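Local coordinates for lipase (Streptomyces rimosus, PDB 5MAL), which hydrolyses triacylglycerols and a range of other esters, preferring medium-length acyl chains, as a secreted, monomeric serine esterase of the GDSL (SGNH hydrolase) family, at residues Ile105-Leu116 against Ala162-Val173; Gln135-Arg143 against Phe183-Phe192. All coordinates share one frame; numbering follows the deposited sequence.

Interaction 1. Residues Ile105-Leu116 against Ala162-Val173; sequences IAKARAYIQQTL and AINAAADDINAV
Arg-109 and Gln-113, one turn apart on helix 98-130, both donate to OD2 of Asp-169 on helix 159-180. The NE of Arg-109 lies 2.7 Å from Asp-169 OD2 in a salt bridge, with the acceptor close to the guanidinium plane. Weaker bonds from Arg-109 NH2 reach both carboxylate oxygens. Gln-113 sends NE2 to the same OD2 in a nearly straight, short bond of doubtful exact length, its amide plane turned 70° from the carboxylate. The two donors reach OD2 from opposite faces of the carboxylate plane, and the arginine probably favours the charged form of the acid. A bend at chi3 (68°) turns the guanidinium over Ala-165, whose CB packs against one face, 3.6 Å from Arg-109 CZ.

The helices run almost parallel, their axes 9.0 Å apart and inclined by 6°, side by side in the helical layer on one side of the central sheet of this SGNH hydrolase. Knobs-into-holes packing meshes them: Arg-109 sits among Ala-162, Ala-165, Ala-166 and Asp-169, and Ile-112 among Ala-166, Asp-169, Ile-170 and Val-173.

Apolar contacts line the buried side. Ile-112 CG2 presses on the backbone of Ile-170, 3.5 Å from its CA, while Leu-116 CD2 meets Ile-170 CG1 at 3.7 Å. Toward the N-terminal end, Ile-105 CD1 crosses Ile-163 CG1 in a tight 3.3 Å contact, and Thr-89 and Met-90 of helix 86-96 adjoin this pair.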
loop_
_atom_site.group_PDB
_atom_site.type_symbol
_atom_site.label_atom_id
_atom_site.label_comp_id
_atom_site.label_asym_id
_atom_site.label_seq_id
_atom_site.Cartn_x
_atom_site.Cartn_y
_atom_site.Cartn_z
ATOM N N ILE A 105 -10.042 -14.982 -2.364
ATOM C CA ILE A 105 -9.763 -13.908 -3.309
ATOM C C ILE A 105 -11.036 -13.335 -3.914
ATOM O O ILE A 105 -11.196 -12.115 -4.044
ATOM C CB ILE A 105 -8.877 -14.389 -4.468
ATOM C CG1 ILE A 105 -7.550 -14.925 -3.948
ATOM C CG2 ILE A 105 -8.653 -13.247 -5.459
ATOM C CD1 ILE A 105 -6.640 -13.853 -3.548
ATOM N N ALA A 106 -11.934 -14.225 -4.317
ATOM C CA ALA A 106 -13.197 -13.788 -4.903
ATOM C C ALA A 106 -13.953 -12.904 -3.919
ATOM O O ALA A 106 -14.533 -11.884 -4.303
ATOM C CB ALA A 106 -14.045 -14.993 -5.307
ATOM N N LYS A 107 -13.932 -13.292 -2.649
ATOM C CA LYS A 107 -14.613 -12.532 -1.610
ATOM C C LYS A 107 -13.916 -11.182 -1.468
ATOM O O LYS A 107 -14.560 -10.150 -1.391
ATOM C CB LYS A 107 -14.625 -13.312 -0.288
ATOM C CG LYS A 107 -15.038 -12.510 0.941
ATOM C CD LYS A 107 -14.889 -13.335 2.211
ATOM C CE LYS A 107 -15.070 -12.475 3.455
ATOM N NZ LYS A 107 -14.872 -13.257 4.715
ATOM N N ALA A 108 -12.588 -11.197 -1.487
ATOM C CA ALA A 108 -11.817 -9.963 -1.395
ATOM C C ALA A 108 -12.104 -9.071 -2.586
ATOM O O ALA A 108 -12.240 -7.857 -2.446
ATOM C CB ALA A 108 -10.316 -10.270 -1.303
ATOM N N ARG A 109 -12.204 -9.672 -3.767
ATOM C CA ARG A 109 -12.396 -8.891 -4.981
ATOM C C ARG A 109 -13.796 -8.300 -5.026
ATOM O O ARG A 109 -13.990 -7.203 -5.542
ATOM C CB ARG A 109 -12.140 -9.739 -6.222
ATOM C CG ARG A 109 -10.671 -10.066 -6.417
ATOM C CD ARG A 109 -10.474 -10.825 -7.698
ATOM N NE ARG A 109 -10.741 -9.965 -8.841
ATOM C CZ ARG A 109 -10.918 -10.406 -10.079
ATOM N NH1 ARG A 109 -10.872 -11.711 -10.335
ATOM N NH2 ARG A 109 -11.146 -9.542 -11.057
ATOM N N ALA A 110 -14.769 -9.026 -4.485
ATOM C CA ALA A 110 -16.116 -8.477 -4.375
ATOM C C ALA A 110 -16.075 -7.245 -3.483
ATOM O O ALA A 110 -16.720 -6.240 -3.778
ATOM C CB ALA A 110 -17.081 -9.506 -3.826
ATOM N N TYR A 111 -15.299 -7.325 -2.403
ATOM C CA TYR A 111 -15.161 -6.209 -1.477
ATOM C C TYR A 111 -14.572 -5.003 -2.171
ATOM O O TYR A 111 -15.106 -3.896 -2.091
ATOM C CB TYR A 111 -14.283 -6.574 -0.285
ATOM C CG TYR A 111 -14.388 -5.555 0.828
ATOM C CD1 TYR A 111 -13.710 -4.337 0.761
ATOM C CD2 TYR A 111 -15.178 -5.804 1.938
ATOM C CE1 TYR A 111 -13.818 -3.402 1.776
ATOM C CE2 TYR A 111 -15.283 -4.879 2.960
ATOM C CZ TYR A 111 -14.612 -3.681 2.872
ATOM O OH TYR A 111 -14.740 -2.769 3.898
ATOM N N ILE A 112 -13.441 -5.229 -2.825
ATOM C CA ILE A 112 -12.759 -4.189 -3.570
ATOM C C ILE A 112 -13.664 -3.485 -4.563
ATOM O O ILE A 112 -13.699 -2.255 -4.621
ATOM C CB ILE A 112 -11.580 -4.768 -4.329
ATOM C CG1 ILE A 112 -10.508 -5.235 -3.341
ATOM C CG2 ILE A 112 -11.042 -3.755 -5.314
ATOM C CD1 ILE A 112 -9.523 -6.234 -3.928
ATOM N N GLN A 113 -14.391 -4.269 -5.354
ATOM C CA GLN A 113 -15.175 -3.708 -6.442
ATOM C C GLN A 113 -16.413 -2.972 -5.926
ATOM O O GLN A 113 -16.824 -1.960 -6.492
ATOM C CB GLN A 113 -15.587 -4.815 -7.415
ATOM C CG GLN A 113 -14.396 -5.544 -8.047
ATOM C CD GLN A 113 -14.799 -6.763 -8.869
ATOM O OE1 GLN A 113 -15.983 -6.988 -9.135
ATOM N NE2 GLN A 113 -13.812 -7.558 -9.275
ATOM N N GLN A 114 -16.981 -3.477 -4.834
ATOM C CA GLN A 114 -18.301 -3.038 -4.369
ATOM C C GLN A 114 -18.258 -2.132 -3.141
ATOM O O GLN A 114 -18.860 -1.051 -3.118
ATOM C CB GLN A 114 -19.156 -4.264 -4.063
ATOM C CG GLN A 114 -19.450 -5.116 -5.286
ATOM C CD GLN A 114 -19.946 -6.509 -4.932
ATOM O OE1 GLN A 114 -20.463 -6.743 -3.840
ATOM N NE2 GLN A 114 -19.771 -7.451 -5.857
ATOM N N THR A 115 -17.537 -2.590 -2.127
ATOM C CA THR A 115 -17.632 -2.048 -0.779
ATOM C C THR A 115 -16.582 -0.970 -0.539
ATOM O O THR A 115 -16.838 0.048 0.106
ATOM C CB THR A 115 -17.461 -3.164 0.264
ATOM O OG1 THR A 115 -18.237 -4.313 -0.118
ATOM C CG2 THR A 115 -17.877 -2.686 1.622
ATOM N N LEU A 116 -15.386 -1.207 -1.064
ATOM C CA LEU A 116 -14.258 -0.302 -0.853
ATOM C C LEU A 116 -14.396 1.140 -1.386
ATOM O O LEU A 116 -13.973 2.073 -0.689
ATOM C CB LEU A 116 -12.989 -0.930 -1.448
ATOM C CG LEU A 116 -11.740 -0.057 -1.324
ATOM C CD1 LEU A 116 -11.382 0.184 0.140
ATOM C CD2 LEU A 116 -10.585 -0.697 -2.086
ATOM N N ALA A 162 -5.073 -14.821 -9.649
ATOM C CA ALA A 162 -6.244 -14.328 -8.935
ATOM C C ALA A 162 -5.871 -13.188 -8.001
ATOM O O ALA A 162 -6.574 -12.178 -7.930
ATOM C CB ALA A 162 -6.905 -15.461 -8.162
ATOM N N ILE A 163 -4.770 -13.367 -7.279
ATOM C CA ILE A 163 -4.209 -12.312 -6.436
ATOM C C ILE A 163 -3.804 -11.100 -7.258
ATOM O O ILE A 163 -4.021 -9.965 -6.849
ATOM C CB ILE A 163 -2.995 -12.832 -5.666
ATOM C CG1 ILE A 163 -3.450 -13.686 -4.507
ATOM C CG2 ILE A 163 -2.168 -11.718 -5.100
ATOM C CD1 ILE A 163 -2.552 -14.827 -4.270
ATOM N N ASN A 164 -3.201 -11.333 -8.420
ATOM C CA ASN A 164 -2.882 -10.236 -9.325
ATOM C C ASN A 164 -4.137 -9.466 -9.716
ATOM O O ASN A 164 -4.137 -8.245 -9.772
ATOM C CB ASN A 164 -2.196 -10.750 -10.586
ATOM C CG ASN A 164 -0.707 -10.950 -10.403
ATOM O OD1 ASN A 164 -0.179 -10.800 -9.313
ATOM N ND2 ASN A 164 -0.034 -11.289 -11.478
ATOM N N ALA A 165 -5.201 -10.206 -10.012
ATOM C CA ALA A 165 -6.458 -9.604 -10.427
ATOM C C ALA A 165 -7.038 -8.732 -9.322
ATOM O O ALA A 165 -7.595 -7.671 -9.599
ATOM C CB ALA A 165 -7.457 -10.691 -10.843
ATOM N N ALA A 166 -6.915 -9.197 -8.080
ATOM C CA ALA A 166 -7.313 -8.424 -6.911
ATOM C C ALA A 166 -6.539 -7.118 -6.871
ATOM O O ALA A 166 -7.103 -6.066 -6.628
ATOM C CB ALA A 166 -7.081 -9.217 -5.635
ATOM N N ALA A 167 -5.233 -7.193 -7.102
ATOM C CA ALA A 167 -4.415 -5.986 -7.177
ATOM C C ALA A 167 -4.905 -5.087 -8.300
ATOM O O ALA A 167 -5.088 -3.883 -8.108
ATOM C CB ALA A 167 -2.960 -6.344 -7.396
ATOM N N ASP A 168 -5.114 -5.676 -9.476
ATOM C CA ASP A 168 -5.618 -4.919 -10.612
ATOM C C ASP A 168 -6.928 -4.235 -10.243
ATOM O O ASP A 168 -7.115 -3.043 -10.510
ATOM C CB ASP A 168 -5.812 -5.822 -11.833
ATOM C CG ASP A 168 -4.501 -6.219 -12.482
ATOM O OD1 ASP A 168 -3.452 -5.700 -12.062
ATOM O OD2 ASP A 168 -4.530 -7.039 -13.430
ATOM N N ASP A 169 -7.814 -4.986 -9.591
ATOM C CA ASP A 169 -9.111 -4.447 -9.159
ATOM C C ASP A 169 -8.910 -3.275 -8.224
ATOM O O ASP A 169 -9.520 -2.225 -8.413
ATOM C CB ASP A 169 -9.962 -5.504 -8.449
ATOM C CG ASP A 169 -10.612 -6.498 -9.409
ATOM O OD1 ASP A 169 -10.389 -6.417 -10.633
ATOM O OD2 ASP A 169 -11.342 -7.377 -8.924
ATOM N N ILE A 170 -8.061 -3.446 -7.210
ATOM C CA ILE A 170 -7.961 -2.406 -6.196
ATOM C C ILE A 170 -7.317 -1.172 -6.787
ATOM O O ILE A 170 -7.701 -0.052 -6.421
ATOM C CB ILE A 170 -7.211 -2.874 -4.914
ATOM C CG1 ILE A 170 -7.566 -1.958 -3.741
ATOM C CG2 ILE A 170 -5.706 -2.978 -5.120
ATOM C CD1 ILE A 170 -7.262 -2.564 -2.401
ATOM N N ASN A 171 -6.387 -1.360 -7.724
ATOM C CA ASN A 171 -5.717 -0.231 -8.370
ATOM C C ASN A 171 -6.649 0.535 -9.303
ATOM O O ASN A 171 -6.591 1.762 -9.375
ATOM C CB ASN A 171 -4.483 -0.706 -9.125
ATOM C CG ASN A 171 -3.372 -1.106 -8.183
ATOM O OD1 ASN A 171 -3.288 -0.578 -7.071
ATOM N ND2 ASN A 171 -2.526 -2.048 -8.605
ATOM N N ALA A 172 -7.505 -0.193 -10.016
ATOM C CA ALA A 172 -8.518 0.434 -10.862
ATOM C C ALA A 172 -9.499 1.222 -10.014
ATOM O O ALA A 172 -9.769 2.378 -10.304
ATOM C CB ALA A 172 -9.256 -0.610 -11.697
ATOM N N VAL A 173 -10.028 0.602 -8.963
ATOM C CA VAL A 173 -10.980 1.275 -8.085
ATOM C C VAL A 173 -10.351 2.521 -7.475
ATOM O O VAL A 173 -10.951 3.595 -7.424
ATOM C CB VAL A 173 -11.467 0.344 -6.967
ATOM C CG1 VAL A 173 -12.219 1.126 -5.907
ATOM C CG2 VAL A 173 -12.363 -0.749 -7.544
#

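Interaction 2. Residues Gln135-Arg143 against Phe183-Phe192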
loop_
_atom_site.group_PDB
_atom_site.type_symbol
_atom_site.label_atom_id
_atom_site.label_comp_id
_atom_site.label_asym_id
_atom_site.label_seq_id
_atom_site.Cartn_x
_atom_site.Cartn_y
_atom_site.Cartn_z
ATOM N N GLN A 135 -1.120 18.785 -2.004
ATOM C CA GLN A 135 -1.001 17.873 -3.136
ATOM C C GLN A 135 -1.147 16.480 -2.557
ATOM O O GLN A 135 -0.476 16.131 -1.580
ATOM C CB GLN A 135 0.333 18.015 -3.882
ATOM C CG GLN A 135 0.528 19.304 -4.697
ATOM C CD GLN A 135 -0.339 19.403 -5.963
ATOM O OE1 GLN A 135 -1.575 19.369 -5.907
ATOM N NE2 GLN A 135 0.318 19.558 -7.108
ATOM N N VAL A 136 -2.039 15.684 -3.129
ATOM C CA VAL A 136 -2.339 14.383 -2.560
ATOM C C VAL A 136 -1.952 13.290 -3.528
ATOM O O VAL A 136 -2.340 13.315 -4.694
ATOM C CB VAL A 136 -3.825 14.274 -2.191
ATOM C CG1 VAL A 136 -4.126 12.951 -1.549
ATOM C CG2 VAL A 136 -4.199 15.389 -1.226
ATOM N N VAL A 137 -1.153 12.344 -3.049
ATOM C CA VAL A 137 -0.730 11.243 -3.892
ATOM C C VAL A 137 -1.244 9.944 -3.305
ATOM O O VAL A 137 -0.823 9.527 -2.216
ATOM C CB VAL A 137 0.795 11.155 -4.015
ATOM C CG1 VAL A 137 1.165 10.125 -5.091
ATOM C CG2 VAL A 137 1.392 12.511 -4.326
ATOM N N VAL A 138 -2.152 9.304 -4.022
ATOM C CA VAL A 138 -2.593 7.970 -3.638
ATOM C C VAL A 138 -1.736 6.968 -4.388
ATOM O O VAL A 138 -1.611 7.040 -5.607
ATOM C CB VAL A 138 -4.062 7.730 -3.965
ATOM C CG1 VAL A 138 -4.455 6.333 -3.499
ATOM C CG2 VAL A 138 -4.925 8.785 -3.302
ATOM N N LEU A 139 -1.104 6.060 -3.665
ATOM C CA LEU A 139 -0.275 5.076 -4.318
ATOM C C LEU A 139 -1.013 3.752 -4.303
ATOM O O LEU A 139 -1.716 3.431 -3.342
ATOM C CB LEU A 139 1.072 4.966 -3.633
ATOM C CG LEU A 139 1.987 6.179 -3.833
ATOM C CD1 LEU A 139 1.783 7.257 -2.776
ATOM C CD2 LEU A 139 3.431 5.718 -3.842
ATOM N N GLY A 140 -0.887 3.001 -5.383
ATOM C CA GLY A 140 -1.550 1.715 -5.469
ATOM C C GLY A 140 -0.742 0.597 -4.824
ATOM O O GLY A 140 0.216 0.840 -4.079
ATOM N N TYR A 141 -1.155 -0.633 -5.099
ATOM C CA TYR A 141 -0.438 -1.815 -4.648
ATOM C C TYR A 141 0.159 -2.484 -5.864
ATOM O O TYR A 141 -0.346 -2.332 -6.971
ATOM C CB TYR A 141 -1.369 -2.781 -3.911
ATOM C CG TYR A 141 -2.021 -2.195 -2.690
ATOM C CD1 TYR A 141 -1.416 -2.284 -1.450
ATOM C CD2 TYR A 141 -3.249 -1.540 -2.783
ATOM C CE1 TYR A 141 -2.012 -1.739 -0.317
ATOM C CE2 TYR A 141 -3.856 -0.995 -1.664
ATOM C CZ TYR A 141 -3.244 -1.102 -0.434
ATOM O OH TYR A 141 -3.826 -0.568 0.690
ATOM N N PRO A 142 1.249 -3.233 -5.675
ATOM C CA PRO A 142 1.809 -3.899 -6.849
ATOM C C PRO A 142 1.065 -5.197 -7.098
ATOM O O PRO A 142 0.591 -5.797 -6.132
ATOM C CB PRO A 142 3.264 -4.159 -6.437
ATOM C CG PRO A 142 3.179 -4.384 -4.948
ATOM C CD PRO A 142 2.065 -3.445 -4.465
ATOM N N ARG A 143 0.923 -5.599 -8.354
ATOM C CA ARG A 143 0.600 -6.988 -8.637
ATOM C C ARG A 143 1.686 -7.814 -7.976
ATOM O O ARG A 143 2.873 -7.489 -8.099
ATOM C CB ARG A 143 0.536 -7.257 -10.146
ATOM C CG ARG A 143 -0.785 -6.901 -10.795
ATOM C CD ARG A 143 -0.766 -7.297 -12.258
ATOM N NE ARG A 143 0.326 -6.622 -12.939
ATOM C CZ ARG A 143 0.189 -5.515 -13.654
ATOM N NH1 ARG A 143 -1.014 -4.969 -13.806
ATOM N NH2 ARG A 143 1.253 -4.968 -14.233
ATOM N N PHE A 183 -7.053 13.841 -6.731
ATOM C CA PHE A 183 -5.766 13.362 -6.214
ATOM C C PHE A 183 -4.985 12.687 -7.318
ATOM O O PHE A 183 -5.576 12.137 -8.248
ATOM C CB PHE A 183 -5.938 12.365 -5.075
ATOM C CG PHE A 183 -6.748 12.870 -3.908
ATOM C CD1 PHE A 183 -6.918 14.226 -3.679
ATOM C CD2 PHE A 183 -7.297 11.967 -3.014
ATOM C CE1 PHE A 183 -7.654 14.667 -2.584
ATOM C CE2 PHE A 183 -8.036 12.395 -1.932
ATOM C CZ PHE A 183 -8.210 13.758 -1.711
ATOM N N ALA A 184 -3.662 12.733 -7.215
ATOM C CA ALA A 184 -2.815 11.962 -8.104
ATOM C C ALA A 184 -2.878 10.509 -7.680
ATOM O O ALA A 184 -3.032 10.216 -6.493
ATOM C CB ALA A 184 -1.388 12.453 -8.068
ATOM N N PHE A 185 -2.797 9.614 -8.656
ATOM C CA PHE A 185 -2.622 8.187 -8.390
ATOM C C PHE A 185 -1.257 7.751 -8.879
ATOM O O PHE A 185 -0.854 8.058 -10.011
ATOM C CB PHE A 185 -3.704 7.353 -9.066
ATOM C CG PHE A 185 -3.571 5.890 -8.808
ATOM C CD1 PHE A 185 -3.957 5.355 -7.594
ATOM C CD2 PHE A 185 -3.023 5.047 -9.769
ATOM C CE1 PHE A 185 -3.822 3.992 -7.343
ATOM C CE2 PHE A 185 -2.891 3.692 -9.524
ATOM C CZ PHE A 185 -3.300 3.171 -8.302
ATOM N N GLY A 186 -0.539 7.039 -8.025
ATOM C CA GLY A 186 0.766 6.525 -8.372
ATOM C C GLY A 186 0.659 5.025 -8.563
ATOM O O GLY A 186 0.441 4.264 -7.610
ATOM N N ASP A 187 0.773 4.602 -9.813
ATOM C CA ASP A 187 0.704 3.186 -10.152
ATOM C C ASP A 187 2.067 2.550 -9.916
ATOM O O ASP A 187 3.015 2.813 -10.654
ATOM C CB ASP A 187 0.273 3.018 -11.608
ATOM C CG ASP A 187 0.221 1.567 -12.044
ATOM O OD1 ASP A 187 0.412 0.665 -11.201
ATOM O OD2 ASP A 187 -0.030 1.331 -13.246
ATOM N N VAL A 188 2.181 1.704 -8.903
ATOM C CA VAL A 188 3.511 1.187 -8.594
ATOM C C VAL A 188 3.885 -0.016 -9.455
ATOM O O VAL A 188 5.001 -0.512 -9.369
ATOM C CB VAL A 188 3.651 0.827 -7.101
ATOM C CG1 VAL A 188 3.530 2.099 -6.254
ATOM C CG2 VAL A 188 2.634 -0.232 -6.677
ATOM N N ASN A 189 2.981 -0.462 -10.318
ATOM C CA ASN A 189 3.354 -1.485 -11.282
ATOM C C ASN A 189 4.328 -0.936 -12.304
ATOM O O ASN A 189 5.008 -1.691 -12.998
ATOM C CB ASN A 189 2.126 -2.038 -11.986
ATOM C CG ASN A 189 1.317 -2.917 -11.096
ATOM O OD1 ASN A 189 1.864 -3.754 -10.381
ATOM N ND2 ASN A 189 0.004 -2.732 -11.115
ATOM N N THR A 190 4.402 0.384 -12.402
ATOM C CA THR A 190 5.329 0.980 -13.348
ATOM C C THR A 190 6.751 0.616 -12.933
ATOM O O THR A 190 7.630 0.427 -13.775
ATOM C CB THR A 190 5.156 2.499 -13.429
ATOM O OG1 THR A 190 5.279 3.073 -12.124
ATOM C CG2 THR A 190 3.786 2.837 -13.985
ATOM N N THR A 191 6.967 0.485 -11.632
ATOM C CA THR A 191 8.303 0.184 -11.123
ATOM C C THR A 191 8.456 -1.267 -10.689
ATOM O O THR A 191 9.553 -1.812 -10.765
ATOM C CB THR A 191 8.664 1.066 -9.937
ATOM O OG1 THR A 191 7.591 1.028 -8.989
ATOM C CG2 THR A 191 8.894 2.516 -10.391
ATOM N N PHE A 192 7.380 -1.878 -10.184
ATOM C CA PHE A 192 7.463 -3.271 -9.726
ATOM C C PHE A 192 7.433 -4.295 -10.865
ATOM O O PHE A 192 7.709 -5.473 -10.640
ATOM C CB PHE A 192 6.329 -3.590 -8.732
ATOM C CG PHE A 192 6.624 -3.178 -7.312
ATOM C CD1 PHE A 192 6.304 -1.904 -6.867
ATOM C CD2 PHE A 192 7.219 -4.075 -6.421
ATOM C CE1 PHE A 192 6.569 -1.517 -5.551
ATOM C CE2 PHE A 192 7.482 -3.703 -5.100
ATOM C CZ PHE A 192 7.159 -2.416 -4.665
HETATM O O HOH W 1 -0.282 0.323 -8.179
HETATM O O HOH W 2 3.843 -5.418 -9.961
#
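With CG beside its backbone N (chi1 -56°), Phe-183 lays one ring face against Val-136, whose CG1, anti to the backbone N (chi1 -178°), makes a CH-pi contact 3.6 Å from the ring centroid. Tyr-124 and Ile-127 of helix 98-130 border the same pair. Val-136 lies in strand 135-139 and Phe-183 just before strand 184-186; the two strands are parallel neighbours in the five-stranded sheet of the SGNH hydrolase fold. Strand 184-186 forms one edge of the sheet, and strand 135-139 is hydrogen-bonded on its far side to strand 74-78.

Four backbone hydrogen bonds join the strands: Ala-184 N to Val-136 O, Val-138 N to Ala-184 O, Gly-186 N to Val-138 O and Gly-140 N to Gly-186 O. The side chains of Val-138 and Phe-185 share one face of the sheet, and the Phe-185 ring reaches on to Gly-140, with CZ 3.6 Å from Gly-140 CA.

Past the strands the two segments stay in contact. Val-188 CG2 abuts the Tyr-141 to Pro-142 peptide, 3.4 Å from Tyr-141 C, and Pro-142 CB lies over a face of the Phe-192 ring, 3.6 Å from Phe-192 CG. The hydroxyl of Tyr-141 is hydrogen-bonded to Asp-9, the neighbour in sequence of the nucleophile Ser-10. A water bridges Tyr-141 O and Val-188 N. Asp-187 OD1 caps the following helical turn by accepting from Asn-189 N.

The amide of Asn-189 stacks on the Arg-143 guanidinium, their planes 9° apart, while Arg-143 NH1 forms a salt bridge with Asp-168. Arg-143 N donates to Asn-189 OD1 at 2.9 Å, in the carbonyl plane and on a lone pair; a second water donates to the same oxygen at 2.6 Å and also to Arg-143 O.

How the interactions relate
The centres of the two interactions lie 16 Å apart, and their segments alternate along the chain: 105-116, 135-143, 162-173, 183-192. Helix 98-130 leads into strand 135-139, and helix 159-180 into strand 184-186, so interaction 1 pairs the helices and interaction 2 the strands of two successive helix-strand units in one alpha/beta domain. Helix 159-180 is also the crossover between the two parallel strands. It meets the loop following strand 135-139, where Asn-171 ND2 probably donates to Tyr-141 O. This ties the helix pair to the loop carrying Tyr-141, whose side chain lies about 7 Å from those of Ser-10, the nucleophile, and His-216, the probable active-site histidine.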